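Local coordinates for Non-structural polyprotein (Sindbis virus, PDB 4GUA) that probably cleaves the viral replicase polyprotein with its nsP2 cysteine protease part, joined in this uncleaved nsP2-nsP3 precursor to a macro domain and a zinc-binding domain, at residues A[79-84]-A[95-100]; A[144-149]-A[234-239]; A[152-157]-A[271-276]. One frame throughout, in Å; residues are numbered along the deposited sequence.

Interaction 1 (A[79-84]-A[95-100]); sequences PLTYHP and DNSPGT
His83 and Ser97 meet at the imidazole edge, where one ring nitrogen has two partners: His83 NE2 lies 3.0 Å from Ser97 OG, in a hydrogen bond that either could donate, and also gives a weak, bent bond to Asp95 OD1. In this antiparallel sheet of the peptidase C9 part, Asp95 closes the strand pairing and Ser97 follows in the loop, while His83 belongs to the strand and pairs through its backbone with His93. Strand 78-83 is the middle of three, and 95-100 leaves the edge strand 93-95 as a loop. Thr81 and Asp95 form the hydrogen-bonded pair, with Thr81 N to Asp95 O at 3.0 Å and Asp95 N to Thr81 O at 3.1 Å.

After Asp95 the chain leaves the strand through an Asx turn. Asp95 CG stands between its own N and carbonyl carbon (chi1 66°), which lets OD1 take the N-H of Ser97, 3.0 Å away, from above the carboxylate plane. The carboxylate and the imidazole are steeply turned, their planes 75° apart, yet OD1 stays close to the plane of the ring. OD1 thus serves the turn and, weakly, the histidine.

At the start of the strand, Asn96 ND2 reaches Pro79 O over 3.2 Å in an almost straight bond. The same amide nitrogen also binds Ala20 O of helix 16-27, on which Leu80 packs as well, so the sheet is joined to the helix through both a polar and an apolar contact. Thr81 OG1 donates to Ser97 O at 2.7 Å, approaching 34° off the carbonyl plane.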
# COMPACT_ATOMS: atom_id res chain seq x y z
N PRO A 79 -25.16 11.21 -8.22
CA PRO A 79 -23.85 11.03 -8.85
C PRO A 79 -22.87 12.12 -8.47
O PRO A 79 -23.25 13.28 -8.28
CB PRO A 79 -24.18 11.08 -10.35
CG PRO A 79 -25.44 11.79 -10.44
CD PRO A 79 -26.21 11.48 -9.20
N LEU A 80 -21.62 11.73 -8.28
CA LEU A 80 -20.54 12.68 -8.10
C LEU A 80 -19.61 12.49 -9.28
O LEU A 80 -18.88 11.50 -9.34
CB LEU A 80 -19.81 12.44 -6.79
CG LEU A 80 -18.71 13.46 -6.47
CD1 LEU A 80 -19.27 14.88 -6.46
CD2 LEU A 80 -18.06 13.11 -5.13
N THR A 81 -19.61 13.47 -10.17
CA THR A 81 -19.03 13.30 -11.49
C THR A 81 -17.94 14.33 -11.76
O THR A 81 -18.15 15.55 -11.66
CB THR A 81 -20.10 13.44 -12.58
OG1 THR A 81 -21.15 12.49 -12.34
CG2 THR A 81 -19.51 13.20 -13.96
N TYR A 82 -16.77 13.80 -12.12
CA TYR A 82 -15.63 14.61 -12.49
C TYR A 82 -15.61 14.74 -14.00
O TYR A 82 -15.71 13.75 -14.71
CB TYR A 82 -14.34 13.94 -12.03
CG TYR A 82 -13.09 14.71 -12.36
CD1 TYR A 82 -12.77 15.90 -11.70
CD2 TYR A 82 -12.22 14.27 -13.36
CE1 TYR A 82 -11.63 16.61 -12.00
CE2 TYR A 82 -11.07 14.98 -13.67
CZ TYR A 82 -10.78 16.14 -12.99
OH TYR A 82 -9.63 16.84 -13.30
N HIS A 83 -15.46 15.97 -14.49
CA HIS A 83 -15.35 16.22 -15.92
C HIS A 83 -14.00 16.79 -16.30
O HIS A 83 -13.67 17.91 -15.91
CB HIS A 83 -16.44 17.19 -16.38
CG HIS A 83 -17.83 16.66 -16.20
ND1 HIS A 83 -18.43 15.84 -17.13
CD2 HIS A 83 -18.74 16.86 -15.22
CE1 HIS A 83 -19.65 15.54 -16.72
NE2 HIS A 83 -19.86 16.14 -15.56
N PRO A 84 -13.19 16.01 -17.03
CA PRO A 84 -11.90 16.54 -17.50
C PRO A 84 -12.16 17.67 -18.47
O PRO A 84 -13.28 17.79 -18.97
CB PRO A 84 -11.26 15.35 -18.23
CG PRO A 84 -11.98 14.15 -17.74
CD PRO A 84 -13.38 14.60 -17.41
N ASP A 95 -19.50 18.13 -10.74
CA ASP A 95 -20.93 18.37 -10.55
C ASP A 95 -21.70 17.08 -10.33
O ASP A 95 -21.13 16.00 -10.17
CB ASP A 95 -21.51 19.17 -11.72
CG ASP A 95 -21.48 18.40 -13.04
OD1 ASP A 95 -21.37 17.16 -13.02
OD2 ASP A 95 -21.60 19.05 -14.10
N ASN A 96 -23.02 17.21 -10.29
CA ASN A 96 -23.93 16.10 -10.03
C ASN A 96 -24.54 15.46 -11.29
O ASN A 96 -25.50 14.70 -11.20
CB ASN A 96 -25.00 16.54 -9.04
CG ASN A 96 -24.39 17.04 -7.73
OD1 ASN A 96 -24.58 18.19 -7.34
ND2 ASN A 96 -23.62 16.17 -7.08
N SER A 97 -24.03 15.81 -12.47
CA SER A 97 -24.52 15.23 -13.72
C SER A 97 -24.44 13.70 -13.68
O SER A 97 -23.70 13.13 -12.88
CB SER A 97 -23.73 15.76 -14.92
OG SER A 97 -22.61 14.93 -15.22
N PRO A 98 -25.23 13.02 -14.52
CA PRO A 98 -25.31 11.55 -14.59
C PRO A 98 -23.96 10.83 -14.74
O PRO A 98 -23.10 11.29 -15.49
CB PRO A 98 -26.17 11.31 -15.83
CG PRO A 98 -27.06 12.50 -15.88
CD PRO A 98 -26.22 13.66 -15.41
N GLY A 99 -23.81 9.71 -14.05
CA GLY A 99 -22.59 8.92 -14.09
C GLY A 99 -22.70 7.67 -13.23
O GLY A 99 -23.63 7.56 -12.43
N THR A 100 -21.77 6.73 -13.38
CA THR A 100 -21.88 5.47 -12.64
C THR A 100 -21.37 5.60 -11.21
O THR A 100 -21.61 4.71 -10.40
CB THR A 100 -21.15 4.30 -13.33
OG1 THR A 100 -19.77 4.63 -13.53
CG2 THR A 100 -21.78 3.97 -14.66

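Interaction 2 (A[144-149]-A[234-239]); sequences NLVPVN and RNHHFQ. With SO4 (sulfate ion), chain F.
Pro147 lies over one face of the Phe238 ring, and this is the more buried end of the contact. Its CD sits 3.5 Å from the ring centroid and 21° off the normal, a CH-pi contact displaced toward the CZ side of the ring. The two side chains come from opposite directions, and both also touch Ile61 of helix 52-64, so the protease part supplies part of the surroundings of the phenyl group. Phe238 CG is anti to the backbone N (chi1 -167°), which sends the ring out to the proline, while Leu145 O lies obliquely beside its CD1, 3.3 Å away.

Toward the other end the contact opens to solvent, although Leu145 there buries the most surface. It spreads its two methyls: CD1 rests 3.5 Å from Asn235 O and also meets His236 CD2, while CD2 faces Asn235 CB at 3.9 Å. Val146 CG2 approaches the other end of the same imidazole, 3.7 Å from His236 CE1. The backbone here is braced from within: His236, at the N-cap, accepts a weak bond from Phe238 N through ND1, and Gln239 OE1 takes the N-H of Asn235 at 3.0 Å.

At the far end of 144-149, away from the helix, Asn149 ND2 donates to sulfate O4 at 2.8 Å and to Asp67 OD1; the ion probably comes from the crystallisation liquor. The contact thus sets a protease loop on the capped N-terminus of helix 237-257, the crossover helix between parallel strands 224-227 and 263-269 of a Rossmann-like sheet, in the methyltransferase-like part of nsP2.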
# COMPACT_ATOMS: atom_id res chain seq x y z
N ASN A 144 -12.74 14.06 16.12
CA ASN A 144 -12.75 12.93 15.20
C ASN A 144 -11.55 13.00 14.25
O ASN A 144 -11.70 12.92 13.03
CB ASN A 144 -14.06 12.88 14.43
CG ASN A 144 -15.20 12.30 15.25
OD1 ASN A 144 -15.02 11.94 16.41
ND2 ASN A 144 -16.39 12.22 14.65
N LEU A 145 -10.36 13.15 14.84
CA LEU A 145 -9.11 13.31 14.10
C LEU A 145 -8.63 12.01 13.45
O LEU A 145 -7.95 12.04 12.42
CB LEU A 145 -8.03 13.89 15.03
CG LEU A 145 -8.36 15.27 15.63
CD1 LEU A 145 -7.30 15.73 16.59
CD2 LEU A 145 -8.53 16.31 14.55
N VAL A 146 -8.96 10.86 14.03
CA VAL A 146 -8.61 9.60 13.40
C VAL A 146 -9.88 8.78 13.19
O VAL A 146 -10.71 8.66 14.10
CB VAL A 146 -7.63 8.78 14.28
CG1 VAL A 146 -7.16 7.55 13.55
CG2 VAL A 146 -6.44 9.63 14.69
N PRO A 147 -10.02 8.18 12.01
CA PRO A 147 -11.18 7.32 11.75
C PRO A 147 -11.02 6.02 12.52
O PRO A 147 -9.97 5.39 12.41
CB PRO A 147 -11.10 7.08 10.25
CG PRO A 147 -9.64 7.14 9.95
CD PRO A 147 -9.07 8.18 10.88
N VAL A 148 -12.05 5.58 13.24
CA VAL A 148 -11.88 4.45 14.15
C VAL A 148 -11.91 3.12 13.41
O VAL A 148 -11.45 2.10 13.93
CB VAL A 148 -12.95 4.45 15.27
CG1 VAL A 148 -14.31 4.06 14.71
CG2 VAL A 148 -12.54 3.51 16.37
N ASN A 149 -12.42 3.13 12.18
CA ASN A 149 -12.62 1.89 11.44
C ASN A 149 -11.45 1.51 10.55
O ASN A 149 -11.51 0.49 9.87
CB ASN A 149 -13.88 1.99 10.58
CG ASN A 149 -13.72 3.01 9.46
OD1 ASN A 149 -13.29 4.13 9.69
ND2 ASN A 149 -14.05 2.60 8.24
N ARG A 234 -2.10 21.14 11.51
CA ARG A 234 -3.11 21.81 12.31
C ARG A 234 -3.36 21.10 13.63
O ARG A 234 -2.78 21.46 14.66
CB ARG A 234 -4.43 21.90 11.54
CG ARG A 234 -4.34 22.73 10.29
CD ARG A 234 -5.28 22.22 9.21
NE ARG A 234 -6.69 22.38 9.56
CZ ARG A 234 -7.68 21.69 9.00
NH1 ARG A 234 -7.44 20.79 8.06
NH2 ARG A 234 -8.93 21.91 9.39
N ASN A 235 -4.22 20.08 13.60
CA ASN A 235 -4.59 19.35 14.81
C ASN A 235 -4.05 17.94 14.97
O ASN A 235 -4.20 17.33 16.03
CB ASN A 235 -6.11 19.35 14.92
CG ASN A 235 -6.67 20.75 14.94
OD1 ASN A 235 -6.32 21.55 15.80
ND2 ASN A 235 -7.50 21.07 13.95
N HIS A 236 -3.40 17.40 13.95
CA HIS A 236 -3.03 16.00 14.01
C HIS A 236 -2.29 15.52 12.76
O HIS A 236 -2.41 16.12 11.68
CB HIS A 236 -4.30 15.16 14.19
CG HIS A 236 -4.06 13.83 14.83
ND1 HIS A 236 -3.52 12.77 14.14
CD2 HIS A 236 -4.26 13.39 16.09
CE1 HIS A 236 -3.41 11.73 14.94
NE2 HIS A 236 -3.85 12.08 16.13
N HIS A 237 -1.54 14.43 12.92
CA HIS A 237 -0.75 13.85 11.85
C HIS A 237 -1.67 13.33 10.75
O HIS A 237 -1.52 13.68 9.59
CB HIS A 237 0.12 12.72 12.40
CG HIS A 237 1.11 12.20 11.41
ND1 HIS A 237 2.00 11.18 11.71
CD2 HIS A 237 1.36 12.54 10.13
CE1 HIS A 237 2.75 10.93 10.66
NE2 HIS A 237 2.38 11.74 9.68
N PHE A 238 -2.59 12.45 11.12
CA PHE A 238 -3.63 12.02 10.19
C PHE A 238 -4.23 13.19 9.42
O PHE A 238 -4.41 13.10 8.20
CB PHE A 238 -4.74 11.26 10.92
CG PHE A 238 -5.66 10.53 10.00
CD1 PHE A 238 -6.77 11.17 9.46
CD2 PHE A 238 -5.39 9.22 9.63
CE1 PHE A 238 -7.62 10.49 8.59
CE2 PHE A 238 -6.23 8.55 8.76
CZ PHE A 238 -7.34 9.18 8.24
N GLN A 239 -4.54 14.28 10.12
CA GLN A 239 -5.15 15.44 9.47
C GLN A 239 -4.19 16.06 8.48
O GLN A 239 -4.59 16.58 7.45
CB GLN A 239 -5.57 16.49 10.49
CG GLN A 239 -6.31 17.67 9.89
CD GLN A 239 -7.06 18.48 10.93
OE1 GLN A 239 -6.46 19.18 11.74
NE2 GLN A 239 -8.39 18.38 10.92
S SO4 F . -15.03 -0.92 8.25
O1 SO4 F . -14.63 -2.05 9.09
O2 SO4 F . -15.73 -1.41 7.06
O3 SO4 F . -15.92 -0.05 9.01
O4 SO4 F . -13.83 -0.20 7.83

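Interaction 3 (A[152-157]-A[271-276]); sequences LPHALV and GYADRN
His154 drives its ring edge toward the face of Tyr272 in a T-shaped pair, centroids 5.4 Å apart and planes at 87°. From CB, which is directed at 271-276, the ring is tucked back over the main chain (chi1 65°), and from CG it forks. On one branch CD2 sits 4.3 Å above the tyrosine plane, over its centre. On the other, ND1 turns back and donates to Ala155 O at 2.6 Å, fixing the rotation of the imidazole. CE1 faces Gly271 CA at 4.1 Å. At the tip, NE2 comes within 3.5 Å of Gly271 CA and has Tyr272 N near the ring plane, 3.3 Å off.

Pro153 slides along the tyrosine, its CB 3.5 Å from Tyr272 CE2, while Tyr272 OH bonds Asn326 of helix 323-333. Beyond, Leu156 CD2 covers Ala273 CB at 3.8 Å. The residues meeting across the two segments are all buried. The loop 271-274 follows strand 263-269 and leads to Asp274, the N-cap of helix 275-286: a strand-to-helix turn at the carboxyl edge of the Rossmann-like sheet of a methyltransferase-like fold.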
# COMPACT_ATOMS: atom_id res chain seq x y z
N LEU A 152 -4.35 1.54 10.14
CA LEU A 152 -3.39 2.49 9.61
C LEU A 152 -2.20 1.75 9.04
O LEU A 152 -1.69 0.82 9.66
CB LEU A 152 -2.95 3.45 10.71
CG LEU A 152 -4.10 4.23 11.34
CD1 LEU A 152 -3.63 4.97 12.59
CD2 LEU A 152 -4.71 5.20 10.35
N PRO A 153 -1.75 2.14 7.85
CA PRO A 153 -0.63 1.45 7.21
C PRO A 153 0.68 1.64 7.97
O PRO A 153 1.60 0.84 7.83
CB PRO A 153 -0.54 2.11 5.83
CG PRO A 153 -1.16 3.45 5.99
CD PRO A 153 -2.21 3.30 7.06
N HIS A 154 0.76 2.69 8.79
CA HIS A 154 1.98 2.99 9.53
C HIS A 154 1.67 3.83 10.77
O HIS A 154 0.59 4.40 10.89
CB HIS A 154 2.99 3.71 8.63
CG HIS A 154 2.56 5.07 8.18
ND1 HIS A 154 2.52 6.16 9.03
CD2 HIS A 154 2.14 5.51 6.97
CE1 HIS A 154 2.10 7.21 8.36
NE2 HIS A 154 1.86 6.85 7.11
N ALA A 155 2.63 3.90 11.68
CA ALA A 155 2.49 4.65 12.92
C ALA A 155 2.38 6.15 12.67
O ALA A 155 2.79 6.65 11.62
CB ALA A 155 3.68 4.36 13.82
N LEU A 156 1.85 6.87 13.65
CA LEU A 156 1.79 8.32 13.60
C LEU A 156 2.62 8.86 14.76
O LEU A 156 2.95 8.12 15.68
CB LEU A 156 0.35 8.80 13.75
CG LEU A 156 -0.70 8.16 12.85
CD1 LEU A 156 -2.05 8.80 13.13
CD2 LEU A 156 -0.34 8.29 11.38
N VAL A 157 2.96 10.14 14.71
CA VAL A 157 3.76 10.73 15.77
C VAL A 157 2.79 11.19 16.84
O VAL A 157 1.79 11.83 16.53
CB VAL A 157 4.57 11.94 15.27
CG1 VAL A 157 5.36 11.57 14.02
CG2 VAL A 157 3.65 13.11 14.98
N GLY A 271 3.61 10.81 5.11
CA GLY A 271 3.24 9.40 5.09
C GLY A 271 1.98 9.33 4.25
O GLY A 271 1.58 10.34 3.66
N TYR A 272 1.37 8.15 4.16
CA TYR A 272 -0.01 8.09 3.70
C TYR A 272 -0.88 7.45 4.78
O TYR A 272 -1.19 6.26 4.72
CB TYR A 272 -0.04 7.21 2.45
CG TYR A 272 0.86 5.99 2.60
CD1 TYR A 272 2.23 6.08 2.38
CD2 TYR A 272 0.34 4.76 2.99
CE1 TYR A 272 3.05 4.98 2.54
CE2 TYR A 272 1.15 3.66 3.14
CZ TYR A 272 2.50 3.76 2.91
OH TYR A 272 3.30 2.65 3.07
N ALA A 273 -1.43 8.26 5.67
CA ALA A 273 -2.18 7.70 6.78
C ALA A 273 -3.62 7.45 6.37
O ALA A 273 -4.21 6.42 6.69
CB ALA A 273 -2.11 8.61 8.00
N ASP A 274 -4.18 8.42 5.67
CA ASP A 274 -5.56 8.35 5.23
C ASP A 274 -5.66 7.49 3.97
O ASP A 274 -4.69 7.31 3.24
CB ASP A 274 -6.12 9.75 4.99
CG ASP A 274 -5.49 10.43 3.80
OD1 ASP A 274 -4.32 10.85 3.90
OD2 ASP A 274 -6.18 10.55 2.76
N ARG A 275 -6.84 6.91 3.77
CA ARG A 275 -7.10 6.04 2.64
C ARG A 275 -6.73 6.70 1.30
O ARG A 275 -6.14 6.07 0.43
CB ARG A 275 -8.57 5.60 2.68
CG ARG A 275 -9.08 4.81 1.50
CD ARG A 275 -10.00 5.68 0.64
NE ARG A 275 -11.20 4.97 0.19
CZ ARG A 275 -11.19 4.00 -0.72
NH1 ARG A 275 -10.05 3.59 -1.25
NH2 ARG A 275 -12.33 3.42 -1.07
N ASN A 276 -7.07 7.98 1.14
CA ASN A 276 -6.77 8.65 -0.12
C ASN A 276 -5.28 8.80 -0.37
O ASN A 276 -4.80 8.52 -1.47
CB ASN A 276 -7.49 10.00 -0.21
CG ASN A 276 -9.00 9.83 -0.32
OD1 ASN A 276 -9.77 10.42 0.44
ND2 ASN A 276 -9.43 9.02 -1.29

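Interactions 2 and 3 form one continuous interface, their centres 10 Å apart and their segments alternating along the chain. Phe238 CZ lies 3.5 Å from Asp274 CB, and His237 ND1 makes a weak bond to Val157 N, so the starts of helices 237-257 and 275-286 are held together against the chain from 144 to 157. Interaction 1 stands apart inside the protease part, its centre 29 Å from that of either other contact. The nearest atoms of interactions 1 and 2 are about 17 Å apart. Those of interactions 1 and 3 are about 10 Å apart. None of the three includes the zinc ligands Cys605, Cys607, Cys630 and Cys648; the sulfate is bound by Asn149, at the end of 144-149 that does not touch the helix.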